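Local atomic coordinates of actin-binding protein (Saccharomyces cerevisiae, PDB entry 1HQZ), a protein that binds actin filaments but not monomers, probably through this N-terminal cofilin-homology domain, and recruits the ARP2/3 complex to filament sides, regulating actin assembly. Residues F52-L56 against L126-L132; L3-Y8 against A101-V106; K112-V116 against I135-A141. One frame throughout, in Å; residues are numbered along the deposited sequence.

The three contacts are spread over an ADF-homology fold, a mixed five-stranded sheet with helices packed on both faces. Contact 1 joins helices 52-56 and 128-136; contact 2 lies on the other side of the chain's centre, about 24 Å away between centres, where the N-terminal segment meets helix 93-110. Contact 3 is centred about 15 Å from contact 1 and 21 Å from contact 2. It shares helix 128-136 with contact 1, and the two touch through Phe52 and Ile135. Along the chain, contact 1 interleaves with each of the others, whereas contact 2 closes before contact 3 opens. Both modelled ends of this actin-binding construct are thus laid against its folded body.

Contact 1. Residues F52-L56 against L126-L132; sequences FHDFL and LDENELL
Leu126 leads into helix 128-136 and presses against Leu56, the last residue of the 52-56 segment. Its CD1 lies 3.4 Å from Leu56 O, and its CB packs on Leu56 CD2. Asp127 serves the helix itself: as N-cap it accepts a bond from Glu130 N through OD2, the donor approaching from above the carboxylate plane. Glu128 extends its side chain toward the 52-56 helix. Its CA and CB rest on Leu56 CD1; CG anti to the backbone N (chi1 -179°) and the extended chain beyond carry the carboxylate to Phe52 and His53. OE2 lies at the edge of the Phe52 ring, 3.7 Å from CD2, while OE1 meets the edge of the His53 ring, 3.2 Å from CD2. A water joins the two segments, accepting from His53 N at 2.9 Å and donating to Glu128 OE2 at 3.0 Å. Leu131 then sends CD1 tip to tip against Leu56 CD2, 3.5 Å away, and sets its CB at the edge of the Phe52 ring. Leu132 CD2 adds a contact 3.7 Å from Phe52 CE2, and Leu56 CD1 lies over one face of that ring, offset toward its rim. On the sheet side, Leu56 and Leu126 both touch Ile84 of strand 80-86. No direct hydrogen bond joins the two segments; the axes of their short helical parts lie at 114°. Cohesion therefore comes from leucine and phenylalanine packing, supplemented by the water-bridged carboxylate; the ring hydrogens along the edges of Phe52 and His53 probably give that carboxylate a mildly favourable electrostatic setting.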
# COMPACT_ATOMS: atom_id res chain seq x y z
N PHE A 52 4.90 8.05 8.09
CA PHE A 52 3.95 6.93 8.14
C PHE A 52 2.59 7.44 8.62
O PHE A 52 1.54 6.95 8.21
CB PHE A 52 4.49 5.86 9.10
CG PHE A 52 3.62 4.63 9.21
CD1 PHE A 52 3.37 3.83 8.10
CD2 PHE A 52 3.13 4.22 10.45
CE1 PHE A 52 2.64 2.64 8.22
CE2 PHE A 52 2.41 3.03 10.59
CZ PHE A 52 2.16 2.24 9.47
N HIS A 53 2.63 8.44 9.49
CA HIS A 53 1.40 9.03 10.01
C HIS A 53 0.62 9.67 8.85
O HIS A 53 -0.60 9.53 8.78
CB HIS A 53 1.75 10.07 11.10
CG HIS A 53 0.55 10.74 11.70
ND1 HIS A 53 0.12 11.99 11.30
CD2 HIS A 53 -0.32 10.33 12.65
CE1 HIS A 53 -0.97 12.31 11.97
NE2 HIS A 53 -1.26 11.33 12.80
N ASP A 54 1.32 10.34 7.94
CA ASP A 54 0.66 10.96 6.78
C ASP A 54 0.07 9.88 5.87
O ASP A 54 -1.05 10.00 5.37
CB ASP A 54 1.65 11.82 5.98
CG ASP A 54 1.80 13.23 6.52
OD1 ASP A 54 1.28 13.54 7.62
OD2 ASP A 54 2.44 14.05 5.83
N PHE A 55 0.84 8.82 5.68
CA PHE A 55 0.43 7.68 4.85
C PHE A 55 -0.96 7.19 5.22
O PHE A 55 -1.85 7.09 4.37
CB PHE A 55 1.46 6.56 5.04
CG PHE A 55 1.10 5.25 4.37
CD1 PHE A 55 0.83 5.20 3.00
CD2 PHE A 55 1.11 4.06 5.10
CE1 PHE A 55 0.59 3.97 2.37
CE2 PHE A 55 0.87 2.84 4.49
CZ PHE A 55 0.61 2.80 3.11
N LEU A 56 -1.16 6.90 6.49
CA LEU A 56 -2.44 6.38 6.96
C LEU A 56 -3.63 7.30 6.72
O LEU A 56 -4.78 6.84 6.70
CB LEU A 56 -2.33 6.01 8.43
CG LEU A 56 -1.24 4.95 8.67
CD1 LEU A 56 -1.05 4.72 10.17
CD2 LEU A 56 -1.63 3.66 7.96
N LEU A 126 -6.85 1.69 10.07
CA LEU A 126 -5.49 2.21 9.92
C LEU A 126 -4.99 2.96 11.16
O LEU A 126 -4.43 4.05 11.06
CB LEU A 126 -5.43 3.13 8.69
CG LEU A 126 -5.82 2.52 7.33
CD1 LEU A 126 -5.91 3.62 6.27
CD2 LEU A 126 -4.81 1.47 6.92
N ASP A 127 -5.21 2.37 12.33
CA ASP A 127 -4.73 3.00 13.56
C ASP A 127 -3.22 2.80 13.60
O ASP A 127 -2.73 1.68 13.55
CB ASP A 127 -5.37 2.35 14.79
CG ASP A 127 -4.74 2.82 16.09
OD1 ASP A 127 -4.85 4.02 16.39
OD2 ASP A 127 -4.12 1.98 16.78
N GLU A 128 -2.48 3.90 13.71
CA GLU A 128 -1.02 3.84 13.71
C GLU A 128 -0.38 2.91 14.74
O GLU A 128 0.56 2.18 14.41
CB GLU A 128 -0.44 5.26 13.85
CG GLU A 128 1.08 5.29 13.82
CD GLU A 128 1.65 6.68 13.55
OE1 GLU A 128 0.94 7.68 13.81
OE2 GLU A 128 2.81 6.77 13.09
N ASN A 129 -0.86 2.92 15.97
CA ASN A 129 -0.27 2.06 16.99
C ASN A 129 -0.55 0.58 16.74
O ASN A 129 0.31 -0.27 16.96
CB ASN A 129 -0.76 2.46 18.38
CG ASN A 129 -0.13 3.76 18.85
OD1 ASN A 129 1.09 3.92 18.82
ND2 ASN A 129 -0.97 4.69 19.30
N GLU A 130 -1.76 0.28 16.31
CA GLU A 130 -2.14 -1.09 16.02
C GLU A 130 -1.22 -1.66 14.92
O GLU A 130 -0.75 -2.79 15.01
CB GLU A 130 -3.61 -1.11 15.56
CG GLU A 130 -3.96 -2.23 14.59
CD GLU A 130 -4.21 -3.56 15.26
OE1 GLU A 130 -3.39 -3.97 16.10
OE2 GLU A 130 -5.23 -4.19 14.92
N LEU A 131 -0.96 -0.85 13.90
CA LEU A 131 -0.11 -1.28 12.80
C LEU A 131 1.36 -1.37 13.18
O LEU A 131 2.07 -2.28 12.73
CB LEU A 131 -0.30 -0.35 11.59
CG LEU A 131 -1.69 -0.35 10.93
CD1 LEU A 131 -1.73 0.69 9.82
CD2 LEU A 131 -1.99 -1.72 10.37
N LEU A 132 1.83 -0.43 14.00
CA LEU A 132 3.23 -0.46 14.41
C LEU A 132 3.48 -1.73 15.22
O LEU A 132 4.59 -2.26 15.25
CB LEU A 132 3.57 0.79 15.23
CG LEU A 132 3.59 2.12 14.46
CD1 LEU A 132 3.93 3.25 15.41
CD2 LEU A 132 4.61 2.06 13.34
O HOH W 1 4.68 8.60 11.60

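Contact 2. Residues L3-Y8 against A101-V106; sequences LEPIDY and ANFAAV
The side-chain amide of Asn102, on helix 93-110, holds the backbone at Glu4 and Ile6 with two hydrogen bonds, one of them weak. The Asn102 side chain starts with CB against the aliphatic part of Ile6, 3.9 Å from Ile6 CB. CG, anti to its own carbonyl carbon (chi1 -70°), comes within 3.4 Å of that same Ile6 CB. At the tip the amide divides its work between two backbone groups. ND2 donates to Glu4 O at 3.1 Å in an almost straight bond (175°), which lies in the carbonyl plane of Glu4 and nearly in the amide plane of Asn102. OD1 accepts from Ile6 N at 2.9 Å, but the bend at the hydrogen makes this a weak bond. One side-chain amide thus spans Pro5, fixing its own rotation and holding the backbone against the helix. Apolar contacts flank it: Leu3 CD2 meets Ala101 CB, Ile6 CD1 lies 3.8 Å from Val106 CG2, and the edge of the Tyr8 ring faces Ala105 CB. The Tyr8 hydroxyl is engaged by Asn109 ND2, one turn beyond Ala105. The segment, just ahead of helix 12-24, lies along helix 93-110 and also touches the sheet, Tyr66 of strand 65-71 meeting Ile6, Asn102 and Val106, and the backbone of Asp7 bonding to Tyr43 of the edge strand 43-49.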
# COMPACT_ATOMS: atom_id res chain seq x y z
N LEU A 3 -13.67 -11.49 -14.00
CA LEU A 3 -13.92 -10.25 -13.20
C LEU A 3 -13.18 -9.04 -13.78
O LEU A 3 -12.89 -9.01 -14.98
CB LEU A 3 -13.50 -10.48 -11.74
CG LEU A 3 -12.39 -11.51 -11.47
CD1 LEU A 3 -11.12 -11.09 -12.19
CD2 LEU A 3 -12.16 -11.63 -9.98
N GLU A 4 -12.90 -8.05 -12.95
CA GLU A 4 -12.22 -6.84 -13.40
C GLU A 4 -10.76 -6.83 -12.92
O GLU A 4 -10.46 -6.35 -11.84
CB GLU A 4 -12.96 -5.62 -12.86
CG GLU A 4 -12.83 -4.36 -13.70
CD GLU A 4 -13.85 -3.30 -13.31
OE1 GLU A 4 -13.74 -2.74 -12.19
OE2 GLU A 4 -14.76 -3.02 -14.11
N PRO A 5 -9.84 -7.37 -13.75
CA PRO A 5 -8.41 -7.44 -13.43
C PRO A 5 -7.79 -6.07 -13.20
O PRO A 5 -8.20 -5.08 -13.82
CB PRO A 5 -7.82 -8.14 -14.66
CG PRO A 5 -8.97 -8.95 -15.18
CD PRO A 5 -10.11 -7.98 -15.06
N ILE A 6 -6.79 -6.01 -12.33
CA ILE A 6 -6.12 -4.75 -12.03
C ILE A 6 -5.04 -4.49 -13.06
O ILE A 6 -4.38 -5.41 -13.54
CB ILE A 6 -5.46 -4.76 -10.63
CG1 ILE A 6 -4.84 -3.39 -10.36
CG2 ILE A 6 -4.39 -5.84 -10.56
CD1 ILE A 6 -4.12 -3.28 -9.03
N ASP A 7 -4.84 -3.22 -13.39
CA ASP A 7 -3.81 -2.86 -14.35
C ASP A 7 -2.73 -2.03 -13.67
O ASP A 7 -2.94 -0.86 -13.37
CB ASP A 7 -4.41 -2.09 -15.53
CG ASP A 7 -3.35 -1.39 -16.36
OD1 ASP A 7 -2.23 -1.92 -16.49
OD2 ASP A 7 -3.65 -0.30 -16.90
N TYR A 8 -1.58 -2.66 -13.43
CA TYR A 8 -0.46 -1.98 -12.80
C TYR A 8 0.81 -2.09 -13.65
O TYR A 8 1.91 -1.84 -13.16
CB TYR A 8 -0.19 -2.54 -11.40
CG TYR A 8 -0.05 -4.05 -11.32
CD1 TYR A 8 0.92 -4.73 -12.06
CD2 TYR A 8 -0.89 -4.80 -10.49
CE1 TYR A 8 1.05 -6.12 -11.97
CE2 TYR A 8 -0.76 -6.18 -10.40
CZ TYR A 8 0.21 -6.83 -11.14
OH TYR A 8 0.34 -8.20 -11.02
N ALA A 101 -9.01 -10.71 -5.33
CA ALA A 101 -8.16 -11.22 -6.40
C ALA A 101 -7.03 -10.24 -6.73
O ALA A 101 -5.86 -10.64 -6.84
CB ALA A 101 -8.99 -11.50 -7.66
N ASN A 102 -7.36 -8.96 -6.87
CA ASN A 102 -6.36 -7.96 -7.21
C ASN A 102 -5.34 -7.66 -6.11
O ASN A 102 -4.17 -7.37 -6.40
CB ASN A 102 -7.02 -6.66 -7.66
CG ASN A 102 -7.70 -6.80 -9.01
OD1 ASN A 102 -7.22 -7.52 -9.88
ND2 ASN A 102 -8.82 -6.11 -9.20
N PHE A 103 -5.77 -7.74 -4.86
CA PHE A 103 -4.85 -7.48 -3.76
C PHE A 103 -3.82 -8.60 -3.76
O PHE A 103 -2.64 -8.37 -3.56
CB PHE A 103 -5.61 -7.43 -2.43
CG PHE A 103 -4.78 -6.95 -1.25
CD1 PHE A 103 -3.61 -6.24 -1.45
CD2 PHE A 103 -5.20 -7.19 0.06
CE1 PHE A 103 -2.87 -5.76 -0.36
CE2 PHE A 103 -4.46 -6.71 1.16
CZ PHE A 103 -3.30 -6.00 0.94
N ALA A 104 -4.29 -9.83 -4.01
CA ALA A 104 -3.40 -10.98 -4.05
C ALA A 104 -2.37 -10.74 -5.16
O ALA A 104 -1.17 -10.98 -4.97
CB ALA A 104 -4.20 -12.25 -4.32
N ALA A 105 -2.83 -10.26 -6.31
CA ALA A 105 -1.94 -9.98 -7.44
C ALA A 105 -0.87 -8.94 -7.08
O ALA A 105 0.31 -9.12 -7.39
CB ALA A 105 -2.75 -9.49 -8.64
N VAL A 106 -1.30 -7.86 -6.44
CA VAL A 106 -0.37 -6.82 -6.02
C VAL A 106 0.65 -7.35 -5.03
O VAL A 106 1.83 -7.01 -5.09
CB VAL A 106 -1.11 -5.65 -5.34
CG1 VAL A 106 -0.10 -4.66 -4.74
CG2 VAL A 106 -2.01 -4.95 -6.33

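Contact 3. Residues K112-V116 against I135-A141; sequences KGYHV and ISNAAGA
Gly113 and Ala141 open this contact, in which the C-terminal end of this construct folds back over the turn leading into the edge strand 116-120 of the ADF-homology fold. Gly113 O lies 3.9 Å from Ala141 CB; at the backbone angles of Gly113 (phi 91°, psi 22°) a CB would be jammed against the carbonyl O of Lys112, which calls for glycine. Tyr114 turns away from the tail, onto Ile81 and Ile83 of the neighbouring strand. His115 sets its ring beside residues 139-141, with CG anti to its carbonyl carbon (chi1 -63°). Ala139 O meets the ring edge in plane, 3.5 Å from His115 CD2, while CD2 also lies 3.4 Å from Ala141 N and NE2 touches Ala141 CB. On the other ring nitrogen, ND1 bonds to Ile81 N. With an alanine here the imidazole is gone, which would probably deprive Ile81 N of that acceptor and open a gap beside residues 139-141. Val116 begins the strand and turns its side chain toward the end of helix 128-136, CG2 lying 3.7 Å from Ile135 CA and, closer than usual van der Waals contact, 3.5 Å from Ala138 CB.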
# COMPACT_ATOMS: atom_id res chain seq x y z
N LYS A 112 6.19 -6.93 -3.91
CA LYS A 112 6.79 -8.11 -3.29
C LYS A 112 7.76 -7.74 -2.18
O LYS A 112 8.36 -6.66 -2.19
CB LYS A 112 7.54 -8.95 -4.34
CG LYS A 112 6.67 -9.52 -5.45
CD LYS A 112 7.51 -10.31 -6.46
CE LYS A 112 8.03 -11.60 -5.84
NZ LYS A 112 6.91 -12.45 -5.35
N GLY A 113 7.91 -8.64 -1.21
CA GLY A 113 8.84 -8.42 -0.11
C GLY A 113 8.27 -7.74 1.12
O GLY A 113 9.01 -7.16 1.90
N TYR A 114 6.96 -7.82 1.30
CA TYR A 114 6.30 -7.20 2.44
C TYR A 114 6.38 -8.09 3.67
O TYR A 114 6.43 -9.32 3.56
CB TYR A 114 4.83 -6.91 2.11
CG TYR A 114 4.04 -8.14 1.74
CD1 TYR A 114 3.44 -8.93 2.72
CD2 TYR A 114 3.94 -8.54 0.41
CE1 TYR A 114 2.76 -10.10 2.39
CE2 TYR A 114 3.27 -9.71 0.07
CZ TYR A 114 2.68 -10.49 1.06
OH TYR A 114 2.04 -11.65 0.72
N HIS A 115 6.41 -7.47 4.85
CA HIS A 115 6.45 -8.24 6.07
C HIS A 115 5.06 -8.34 6.66
O HIS A 115 4.73 -9.34 7.31
CB HIS A 115 7.39 -7.59 7.09
CG HIS A 115 8.81 -7.53 6.64
ND1 HIS A 115 9.31 -6.47 5.92
CD2 HIS A 115 9.82 -8.42 6.76
CE1 HIS A 115 10.58 -6.71 5.62
NE2 HIS A 115 10.91 -7.89 6.11
N VAL A 116 4.25 -7.32 6.42
CA VAL A 116 2.89 -7.27 6.94
C VAL A 116 1.89 -6.88 5.85
O VAL A 116 2.14 -5.98 5.05
CB VAL A 116 2.78 -6.24 8.07
CG1 VAL A 116 1.37 -6.23 8.63
CG2 VAL A 116 3.78 -6.56 9.16
N ILE A 135 3.67 -4.65 12.75
CA ILE A 135 4.96 -4.56 12.07
C ILE A 135 6.05 -5.12 12.98
O ILE A 135 6.92 -5.87 12.54
CB ILE A 135 5.25 -3.08 11.68
CG1 ILE A 135 4.35 -2.68 10.51
CG2 ILE A 135 6.71 -2.90 11.34
CD1 ILE A 135 4.45 -1.24 10.12
N SER A 136 5.98 -4.76 14.25
CA SER A 136 6.95 -5.24 15.21
C SER A 136 6.90 -6.76 15.41
O SER A 136 7.94 -7.38 15.60
CB SER A 136 6.75 -4.52 16.55
OG SER A 136 7.66 -5.01 17.51
N ASN A 137 5.70 -7.34 15.37
CA ASN A 137 5.54 -8.80 15.53
C ASN A 137 5.63 -9.60 14.22
O ASN A 137 5.37 -10.81 14.20
CB ASN A 137 4.19 -9.12 16.18
CG ASN A 137 4.10 -8.65 17.62
OD1 ASN A 137 5.08 -8.74 18.37
ND2 ASN A 137 2.93 -8.17 18.02
N ALA A 138 6.00 -8.93 13.14
CA ALA A 138 6.08 -9.59 11.84
C ALA A 138 7.25 -10.57 11.68
O ALA A 138 8.30 -10.40 12.29
CB ALA A 138 6.14 -8.54 10.74
N ALA A 139 7.04 -11.59 10.84
CA ALA A 139 8.08 -12.58 10.55
C ALA A 139 8.88 -12.06 9.34
O ALA A 139 8.83 -10.87 9.03
CB ALA A 139 7.45 -13.93 10.22
N GLY A 140 9.62 -12.94 8.67
CA GLY A 140 10.41 -12.53 7.52
C GLY A 140 9.62 -12.10 6.29
O GLY A 140 8.41 -12.32 6.20
N ALA A 141 10.32 -11.48 5.34
CA ALA A 141 9.73 -10.98 4.09
C ALA A 141 9.02 -12.07 3.29
O ALA A 141 7.87 -11.84 2.84
CB ALA A 141 10.80 -10.33 3.23
OXT ALA A 141 9.64 -13.15 3.09